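Local coordinates for protein CopC (Methylosinus trichosporium OB3b, PDB 5ICU) that binds copper(II) and, as a periplasmic member of the CopC family with a cupredoxin-like beta-sandwich, probably serves in copper homeostasis, at residues S72-F77 / K90-V95; A7-K12 / K20-R25; I37-S42 / L63-L68. All blocks are in the same frame, centred on the assembly; numbering follows the deposited sequence. Where two conformers were deposited one is given.

Interaction 1 of 3, residues S72-F77 / K90-V95; sequences SYVVKF and KYEFTV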
loop_
_atom_site.group_PDB
_atom_site.type_symbol
_atom_site.label_atom_id
_atom_site.label_comp_id
_atom_site.label_asym_id
_atom_site.label_seq_id
_atom_site.Cartn_x
_atom_site.Cartn_y
_atom_site.Cartn_z
ATOM N N SER A 72 -9.137 -10.785 -3.008
ATOM C CA SER A 72 -8.268 -9.854 -3.715
ATOM C C SER A 72 -8.530 -8.412 -3.270
ATOM O O SER A 72 -9.643 -8.042 -2.858
ATOM C CB SER A 72 -8.461 -9.981 -5.209
ATOM O OG SER A 72 -9.679 -9.394 -5.611
ATOM N N TYR A 73 -7.448 -7.632 -3.316
ATOM C CA TYR A 73 -7.417 -6.230 -2.898
ATOM C C TYR A 73 -6.636 -5.399 -3.876
ATOM O O TYR A 73 -5.765 -5.894 -4.568
ATOM C CB TYR A 73 -6.786 -6.101 -1.490
ATOM C CG TYR A 73 -7.590 -6.783 -0.414
ATOM C CD1 TYR A 73 -7.396 -8.134 -0.147
ATOM C CD2 TYR A 73 -8.572 -6.121 0.274
ATOM C CE1 TYR A 73 -8.174 -8.790 0.778
ATOM C CE2 TYR A 73 -9.365 -6.775 1.199
ATOM C CZ TYR A 73 -9.153 -8.105 1.452
ATOM O OH TYR A 73 -9.963 -8.752 2.388
ATOM N N VAL A 74 -6.937 -4.113 -3.893
ATOM C CA VAL A 74 -6.130 -3.146 -4.608
ATOM C C VAL A 74 -5.595 -2.155 -3.623
ATOM O O VAL A 74 -6.324 -1.616 -2.794
ATOM C CB VAL A 74 -6.940 -2.483 -5.750
ATOM C CG1 VAL A 74 -6.291 -1.196 -6.241
ATOM C CG2 VAL A 74 -7.074 -3.470 -6.907
ATOM N N VAL A 75 -4.289 -1.912 -3.747
ATOM C CA VAL A 75 -3.615 -0.838 -3.071
ATOM C C VAL A 75 -3.557 0.291 -4.051
ATOM O O VAL A 75 -3.020 0.108 -5.147
ATOM C CB VAL A 75 -2.181 -1.254 -2.682
ATOM C CG1 VAL A 75 -1.452 -0.042 -2.117
ATOM C CG2 VAL A 75 -2.191 -2.416 -1.688
ATOM N N LYS A 76 -4.061 1.460 -3.658
ATOM C CA LYS A 76 -3.838 2.661 -4.465
ATOM C C LYS A 76 -3.099 3.668 -3.642
ATOM O O LYS A 76 -3.167 3.655 -2.427
ATOM C CB LYS A 76 -5.130 3.221 -5.045
ATOM C CG LYS A 76 -6.142 3.767 -4.069
ATOM C CD LYS A 76 -7.386 4.333 -4.759
ATOM C CE LYS A 76 -8.299 5.101 -3.807
ATOM N NZ LYS A 76 -9.521 5.630 -4.491
ATOM N N PHE A 77 -2.388 4.554 -4.308
ATOM C CA PHE A 77 -1.573 5.555 -3.611
ATOM C C PHE A 77 -1.534 6.839 -4.391
ATOM O O PHE A 77 -1.553 6.827 -5.599
ATOM C CB PHE A 77 -0.183 5.039 -3.248
ATOM C CG PHE A 77 0.604 4.549 -4.417
ATOM C CD1 PHE A 77 0.516 3.212 -4.797
ATOM C CD2 PHE A 77 1.436 5.382 -5.182
ATOM C CE1 PHE A 77 1.193 2.723 -5.887
ATOM C CE2 PHE A 77 2.137 4.884 -6.274
ATOM C CZ PHE A 77 1.982 3.566 -6.635
ATOM N N LYS A 90 -1.330 2.242 -8.384
ATOM C CA LYS A 90 -2.234 1.226 -7.873
ATOM C C LYS A 90 -1.790 -0.162 -8.327
ATOM O O LYS A 90 -1.226 -0.293 -9.398
ATOM C CB LYS A 90 -3.690 1.490 -8.247
ATOM C CG LYS A 90 -4.032 1.449 -9.737
ATOM C CD LYS A 90 -3.549 2.682 -10.489
ATOM C CE LYS A 90 -4.100 2.766 -11.879
ATOM N NZ LYS A 90 -3.526 3.925 -12.603
ATOM N N TYR A 91 -2.063 -1.146 -7.498
ATOM C CA TYR A 91 -1.804 -2.540 -7.876
ATOM C C TYR A 91 -2.661 -3.483 -7.065
ATOM O O TYR A 91 -3.197 -3.080 -6.052
ATOM C CB TYR A 91 -0.317 -2.882 -7.712
ATOM C CG TYR A 91 0.183 -2.831 -6.260
ATOM C CD1 TYR A 91 0.080 -3.947 -5.419
ATOM C CD2 TYR A 91 0.775 -1.687 -5.713
ATOM C CE1 TYR A 91 0.515 -3.883 -4.092
ATOM C CE2 TYR A 91 1.211 -1.635 -4.420
ATOM C CZ TYR A 91 1.099 -2.743 -3.606
ATOM O OH TYR A 91 1.559 -2.708 -2.309
ATOM N N GLU A 92 -2.771 -4.722 -7.521
ATOM C CA GLU A 92 -3.600 -5.720 -6.876
ATOM C C GLU A 92 -2.736 -6.725 -6.135
ATOM O O GLU A 92 -1.601 -6.983 -6.523
ATOM C CB GLU A 92 -4.459 -6.416 -7.928
ATOM C CG GLU A 92 -5.452 -7.458 -7.434
ATOM C CD GLU A 92 -4.975 -8.900 -7.459
ATOM O OE1 GLU A 92 -3.998 -9.255 -8.155
ATOM O OE2 GLU A 92 -5.600 -9.715 -6.766
ATOM N N PHE A 93 -3.286 -7.296 -5.065
ATOM C CA PHE A 93 -2.683 -8.493 -4.434
ATOM C C PHE A 93 -3.806 -9.334 -3.880
ATOM O O PHE A 93 -4.908 -8.868 -3.738
ATOM C CB PHE A 93 -1.639 -8.156 -3.376
ATOM C CG PHE A 93 -2.208 -7.630 -2.100
ATOM C CD1 PHE A 93 -2.483 -6.305 -1.946
ATOM C CD2 PHE A 93 -2.474 -8.492 -1.024
ATOM C CE1 PHE A 93 -2.998 -5.817 -0.766
ATOM C CE2 PHE A 93 -2.990 -8.016 0.148
ATOM C CZ PHE A 93 -3.264 -6.679 0.302
ATOM N N THR A 94 -3.493 -10.599 -3.589
ATOM C CA THR A 94 -4.486 -11.545 -3.081
ATOM C C THR A 94 -4.043 -12.148 -1.772
ATOM O O THR A 94 -2.876 -12.521 -1.615
ATOM C CB THR A 94 -4.728 -12.661 -4.106
ATOM O OG1 THR A 94 -5.227 -12.099 -5.337
ATOM C CG2 THR A 94 -5.778 -13.629 -3.566
ATOM N N VAL A 95 -4.984 -12.176 -0.824
ATOM C CA VAL A 95 -4.825 -12.916 0.446
ATOM C C VAL A 95 -5.418 -14.284 0.212
ATOM O O VAL A 95 -6.608 -14.425 0.004
ATOM C CB VAL A 95 -5.533 -12.197 1.601
ATOM C CG1 VAL A 95 -5.389 -12.973 2.896
ATOM C CG2 VAL A 95 -4.969 -10.779 1.775
#
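Four backbone hydrogen bonds hold Y73 to F93 and V75 to Y91, each of these pairs a hydrogen-bonded site of an antiparallel sheet. The amide of V75 gives a bond of 2.8 Å from its N to Y91 O, and Y73 N likewise bonds to F93 O. The non-hydrogen-bonded pairs alternate with these, V74 with E92 between them and S72-T94 and K76-K90 at the ends; there CA-H groups touch carbonyls, as K90 CA does V75 O at 3.0 Å.

Apolar contacts fill the face that carries Y73, V75, Y91 and F93. CG of Y91 sits between its backbone N and carbonyl carbon (chi1 65°), which lays the ring alongside V75. V75 CB stands over one face of that ring in a CH-pi contact, 3.9 Å from the centroid, and V75 CG2 reaches the edge of the F93 ring, 3.6 Å from F93 CE1. Y73 CB lies over the face of F93. Replacing Y91 by an alanine would probably take away the ring face that V75 packs on and leave P9 O, weakly bonded to the hydroxyl, without that partner.

On the face of S72, V74 and E92, T94 OG1 donates to E92 OE2 within its own strand (2.8 Å), which helps hold the carboxylate beside S72 CB.

These are the two arms of a beta hairpin, strands 71-80 and 86-95, with one face turned into the core of the CopC beta-sandwich.

Interaction 2 of 3, residues A7-K12 / K20-R25; sequences ASPSAK and KLVKLR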
loop_
_atom_site.group_PDB
_atom_site.type_symbol
_atom_site.label_atom_id
_atom_site.label_comp_id
_atom_site.label_asym_id
_atom_site.label_seq_id
_atom_site.Cartn_x
_atom_site.Cartn_y
_atom_site.Cartn_z
ATOM N N ALA A 7 7.348 -2.650 -3.415
ATOM C CA ALA A 7 6.193 -2.712 -2.543
ATOM C C ALA A 7 6.096 -4.081 -1.912
ATOM O O ALA A 7 6.509 -5.068 -2.517
ATOM C CB ALA A 7 4.944 -2.423 -3.330
ATOM N N SER A 8 5.520 -4.094 -0.714
ATOM C CA SER A 8 5.155 -5.329 -0.002
ATOM C C SER A 8 3.761 -5.182 0.575
ATOM O O SER A 8 3.538 -4.277 1.349
ATOM C CB SER A 8 6.128 -5.575 1.154
ATOM O OG SER A 8 5.705 -6.704 1.892
ATOM N N PRO A 9 2.793 -6.049 0.236
ATOM C CA PRO A 9 2.876 -6.980 -0.898
ATOM C C PRO A 9 3.122 -6.270 -2.222
ATOM O O PRO A 9 2.855 -5.084 -2.318
ATOM C CB PRO A 9 1.498 -7.644 -0.888
ATOM C CG PRO A 9 0.924 -7.331 0.437
ATOM C CD PRO A 9 1.440 -6.002 0.801
ATOM N N SER A 10 3.638 -6.925 -3.244
ATOM C CA SER A 10 3.692 -6.212 -4.531
ATOM C C SER A 10 2.675 -6.738 -5.523
ATOM O O SER A 10 1.904 -7.644 -5.216
ATOM C CB SER A 10 5.093 -6.128 -5.139
ATOM O OG SER A 10 5.487 -7.434 -5.435
ATOM N N ALA A 11 2.634 -6.084 -6.672
ATOM C CA ALA A 11 1.648 -6.327 -7.703
ATOM C C ALA A 11 1.585 -7.804 -8.044
ATOM O O ALA A 11 2.597 -8.449 -8.355
ATOM C CB ALA A 11 1.969 -5.541 -8.960
ATOM N N LYS A 12 0.354 -8.301 -7.994
ATOM C CA LYS A 12 -0.033 -9.674 -8.325
ATOM C C LYS A 12 0.469 -10.741 -7.346
ATOM O O LYS A 12 0.330 -11.936 -7.609
ATOM C CB LYS A 12 0.253 -9.985 -9.807
ATOM C CG LYS A 12 -0.547 -9.030 -10.700
ATOM C CD LYS A 12 -0.295 -9.086 -12.163
ATOM C CE LYS A 12 -1.264 -8.158 -12.885
ATOM N NZ LYS A 12 -0.909 -7.998 -14.325
ATOM N N LYS A 20 0.360 -7.440 7.788
ATOM C CA LYS A 20 0.214 -6.495 8.893
ATOM C C LYS A 20 0.293 -5.051 8.397
ATOM O O LYS A 20 -0.386 -4.161 8.906
ATOM C CB LYS A 20 1.278 -6.748 9.922
ATOM C CG LYS A 20 1.135 -8.118 10.576
ATOM C CD LYS A 20 2.107 -8.255 11.734
ATOM C CE LYS A 20 1.992 -9.628 12.394
ATOM N NZ LYS A 20 2.446 -9.634 13.813
ATOM N N LEU A 21 1.082 -4.837 7.368
ATOM C CA LEU A 21 1.118 -3.538 6.743
ATOM C C LEU A 21 1.461 -3.635 5.294
ATOM O O LEU A 21 1.892 -4.686 4.785
ATOM C CB LEU A 21 1.994 -2.561 7.497
ATOM C CG LEU A 21 3.382 -3.017 7.739
ATOM C CD1 LEU A 21 4.150 -3.005 6.470
ATOM C CD2 LEU A 21 4.166 -2.181 8.752
ATOM N N VAL A 22 1.176 -2.534 4.603
ATOM C CA VAL A 22 1.600 -2.299 3.232
ATOM C C VAL A 22 2.803 -1.387 3.322
ATOM O O VAL A 22 2.732 -0.357 4.009
ATOM C CB VAL A 22 0.491 -1.645 2.406
ATOM C CG1 VAL A 22 1.005 -1.166 1.044
ATOM C CG2 VAL A 22 -0.666 -2.588 2.230
ATOM N N LYS A 23 3.890 -1.763 2.673
ATOM C CA LYS A 23 5.131 -0.990 2.640
ATOM C C LYS A 23 5.421 -0.588 1.228
ATOM O O LYS A 23 5.531 -1.447 0.342
ATOM C CB LYS A 23 6.323 -1.822 3.137
ATOM C CG LYS A 23 6.154 -2.388 4.501
ATOM C CD LYS A 23 7.397 -3.051 5.072
ATOM C CE LYS A 23 7.149 -4.355 5.811
ATOM N NZ LYS A 23 7.999 -4.472 7.037
ATOM N N LEU A 24 5.593 0.705 0.981
ATOM C CA LEU A 24 5.926 1.203 -0.347
ATOM C C LEU A 24 7.237 1.941 -0.319
ATOM O O LEU A 24 7.497 2.686 0.628
ATOM C CB LEU A 24 4.821 2.157 -0.803
ATOM C CG LEU A 24 3.381 1.655 -0.833
ATOM C CD1 LEU A 24 2.462 2.728 -1.400
ATOM C CD2 LEU A 24 3.222 0.399 -1.645
ATOM N N ARG A 25 8.067 1.757 -1.344
ATOM C CA ARG A 25 9.328 2.490 -1.486
ATOM C C ARG A 25 9.333 3.132 -2.848
ATOM O O ARG A 25 8.934 2.518 -3.861
ATOM C CB ARG A 25 10.527 1.548 -1.321
ATOM C CG ARG A 25 11.853 2.236 -1.485
ATOM C CD ARG A 25 13.014 1.447 -0.933
ATOM N NE ARG A 25 13.202 0.191 -1.630
ATOM C CZ ARG A 25 13.898 0.029 -2.768
ATOM N NH1 ARG A 25 14.499 1.059 -3.369
ATOM N NH2 ARG A 25 14.019 -1.190 -3.303
HETATM O O HOH W 1 3.774 -6.314 3.958
#
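A7 and L24 meet through methyl groups: A7 CB lies 3.7 Å from L24 CD2. The leucine sets CG beside its backbone N and anti to the carbonyl carbon (chi1 -56°), then runs on extended, and this conformation brings CD2 up against the alanine methyl. Both side chains stand on the inner face of their sheet, where Y91 of the opposite sheet touches each of them.

S8 and K23 form the neighbouring pair and use the other face. Their backbones are joined by two hydrogen bonds, S8 N to K23 O at 2.8 Å and K23 N to S8 O at 2.9 Å. The CB atoms of S8 and K23 are 4.2 Å apart, but the lysine chain then turns off from the serine. The S8 hydroxyl is set opposite the backbone N (chi1 175°), and from there S8 OG is 2.9 Å from a water that donates to L21 O at 2.6 Å. This water therefore bridges the serine hydroxyl to a carbonyl two residues before K23.

Strand 4-8 is an outermost strand within this chain of the three-stranded antiparallel sheet of the sandwich, and strand 21-26 lies between it and strand 60-64.

Beyond S8 the pairing stops at P9, which follows a cis peptide bond. Its ring still brushes the second strand, with P9 CD 4.3 Å from V22 CG2, while V22 CG1 lies 4.0 Å from S8 O. The chain past the proline departs from strand 21-26 toward strand 86-95, where K12 shares a backbone bond with E92.

Interaction 3 of 3, residues I37-S42 / L63-L68; sequences ISILDS and LDAPEL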
loop_
_atom_site.group_PDB
_atom_site.type_symbol
_atom_site.label_atom_id
_atom_site.label_comp_id
_atom_site.label_asym_id
_atom_site.label_seq_id
_atom_site.Cartn_x
_atom_site.Cartn_y
_atom_site.Cartn_z
ATOM N N ILE A 37 -2.347 6.334 1.046
ATOM C CA ILE A 37 -2.400 4.953 0.592
ATOM C C ILE A 37 -3.775 4.463 1.022
ATOM O O ILE A 37 -4.187 4.683 2.165
ATOM C CB ILE A 37 -1.305 4.066 1.228
ATOM C CG1 ILE A 37 0.074 4.700 1.090
ATOM C CG2 ILE A 37 -1.340 2.683 0.599
ATOM C CD1 ILE A 37 1.153 4.037 1.910
ATOM N N SER A 38 -4.417 3.728 0.127
ATOM C CA SER A 38 -5.717 3.131 0.418
ATOM C C SER A 38 -5.719 1.668 0.026
ATOM O O SER A 38 -5.103 1.278 -0.952
ATOM C CB SER A 38 -6.845 3.781 -0.383
ATOM O OG SER A 38 -6.937 5.162 -0.095
ATOM N N ILE A 39 -6.434 0.841 0.786
ATOM C CA ILE A 39 -6.742 -0.521 0.382
ATOM C C ILE A 39 -8.198 -0.607 0.066
ATOM O O ILE A 39 -9.047 -0.197 0.872
ATOM C CB ILE A 39 -6.398 -1.520 1.514
ATOM C CG1 ILE A 39 -4.905 -1.437 1.885
ATOM C CG2 ILE A 39 -6.794 -2.941 1.131
ATOM C CD1 ILE A 39 -4.520 -2.286 3.069
ATOM N N LEU A 40 -8.491 -1.142 -1.115
ATOM C CA LEU A 40 -9.864 -1.383 -1.610
ATOM C C LEU A 40 -10.107 -2.863 -1.645
ATOM O O LEU A 40 -9.225 -3.620 -1.988
ATOM C CB LEU A 40 -10.052 -0.822 -3.038
ATOM C CG LEU A 40 -9.670 0.608 -3.270
ATOM C CD1 LEU A 40 -9.966 0.964 -4.728
ATOM C CD2 LEU A 40 -10.340 1.573 -2.307
ATOM N N ASP A 41 -11.297 -3.292 -1.258
ATOM C CA ASP A 41 -11.659 -4.710 -1.409
ATOM C C ASP A 41 -12.096 -5.043 -2.819
ATOM O O ASP A 41 -12.015 -4.189 -3.701
ATOM C CB ASP A 41 -12.684 -5.128 -0.322
ATOM C CG ASP A 41 -14.106 -4.687 -0.596
ATOM O OD1 ASP A 41 -14.417 -4.222 -1.675
ATOM O OD2 ASP A 41 -14.960 -4.819 0.337
ATOM N N SER A 42 -12.498 -6.288 -3.051
ATOM C CA SER A 42 -12.775 -6.756 -4.382
ATOM C C SER A 42 -14.006 -6.168 -5.006
ATOM O O SER A 42 -14.238 -6.384 -6.178
ATOM C CB SER A 42 -12.873 -8.287 -4.386
ATOM O OG SER A 42 -13.983 -8.734 -3.664
ATOM N N LEU A 63 1.444 1.637 5.617
ATOM C CA LEU A 63 0.050 1.739 6.035
ATOM C C LEU A 63 -0.250 0.485 6.866
ATOM O O LEU A 63 -0.107 -0.631 6.352
ATOM C CB LEU A 63 -0.857 1.798 4.812
ATOM C CG LEU A 63 -2.370 1.749 5.131
ATOM C CD1 LEU A 63 -2.780 2.923 5.988
ATOM C CD2 LEU A 63 -3.106 1.672 3.821
ATOM N N ASP A 64 -0.721 0.683 8.102
ATOM C CA ASP A 64 -1.147 -0.461 8.938
ATOM C C ASP A 64 -2.485 -0.962 8.441
ATOM O O ASP A 64 -3.430 -0.185 8.278
ATOM C CB ASP A 64 -1.245 -0.014 10.366
ATOM C CG ASP A 64 0.109 0.219 10.992
ATOM O OD1 ASP A 64 1.154 -0.207 10.436
ATOM O OD2 ASP A 64 0.130 0.832 12.072
ATOM N N ALA A 65 -2.571 -2.248 8.136
ATOM C CA ALA A 65 -3.821 -2.825 7.630
ATOM C C ALA A 65 -4.599 -3.453 8.775
ATOM O O ALA A 65 -4.022 -4.121 9.615
ATOM C CB ALA A 65 -3.543 -3.866 6.572
ATOM N N PRO A 66 -5.913 -3.348 8.739
ATOM C CA PRO A 66 -6.719 -4.250 9.590
ATOM C C PRO A 66 -6.646 -5.655 9.046
ATOM O O PRO A 66 -6.051 -5.919 8.004
ATOM C CB PRO A 66 -8.137 -3.710 9.413
ATOM C CG PRO A 66 -8.123 -3.207 8.002
ATOM C CD PRO A 66 -6.745 -2.645 7.740
ATOM N N GLU A 67 -7.194 -6.610 9.774
ATOM C CA GLU A 67 -7.280 -7.964 9.343
ATOM C C GLU A 67 -8.090 -8.063 8.090
ATOM O O GLU A 67 -9.256 -7.636 8.082
ATOM C CB GLU A 67 -7.900 -8.823 10.457
ATOM C CG GLU A 67 -8.006 -10.296 10.130
ATOM C CD GLU A 67 -6.676 -11.023 9.982
ATOM O OE1 GLU A 67 -5.639 -10.482 10.370
ATOM O OE2 GLU A 67 -6.681 -12.207 9.541
ATOM N N LEU A 68 -7.460 -8.559 7.038
ATOM C CA LEU A 68 -8.074 -8.700 5.734
ATOM C C LEU A 68 -8.585 -10.112 5.495
ATOM O O LEU A 68 -7.820 -11.068 5.551
ATOM C CB LEU A 68 -7.082 -8.346 4.633
ATOM C CG LEU A 68 -6.460 -6.934 4.651
ATOM C CD1 LEU A 68 -5.619 -6.762 3.423
ATOM C CD2 LEU A 68 -7.500 -5.847 4.744
#
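L63 pushes its side chain toward I37 and I39; the side chains meet as apolar groups, and no hydrogen bond joins the two segments. At its base, L63 CB lies 4.2 Å from the end methyl CD1 of I37. CG continues anti to the backbone N (chi1 174°), which carries the branch toward the strand opposite. From there CD2 makes the main contacts: it is 3.6 Å from the carbonyl oxygen I37 O and 3.8 Å from I37 CG2, and it also comes within 4.1 Å of I39 CG1. The leucine and I37 run antiparallel to one another, so that the base of L63 meets the tip of I37 while the tip of L63 meets its root; against I39 the leucine runs at a slant. Farther along, I39 stretches its own end methyl to A65, two residues after L63, with I39 CD1 4.0 Å from A65 CB. V22 and L24 of strand 21-26 also touch these isoleucines, with V75 and Y73 beside them in their own sheet. Isoleucines of strand 36-40 packing on L63 of strand 60-64 and on A65 just beyond it, between two sheets, are typical of the core of a beta-sandwich, here that of the CopC domain.

Along the chain interaction 2 comes first, then interaction 3, then interaction 1. Interactions 1 and 2 each pair strands within one sheet, the five-stranded and the three-stranded one respectively, whereas interaction 3 spans the two. Their centres lie about 8 to 11 Å apart. Strand 36-40 is probably bonded to strand 71-80 through L40 N to V74 O (2.8 Å), and strand 60-64 to strand 21-26 through L63 N to V22 O (2.9 Å), so interaction 3 packs a neighbour of interaction 1 against a neighbour of interaction 2. Copper, bound by H1, D83 and H85, lies about 13 Å from the F77 side chain; D83 and H85 sit between the strands of interaction 1's hairpin.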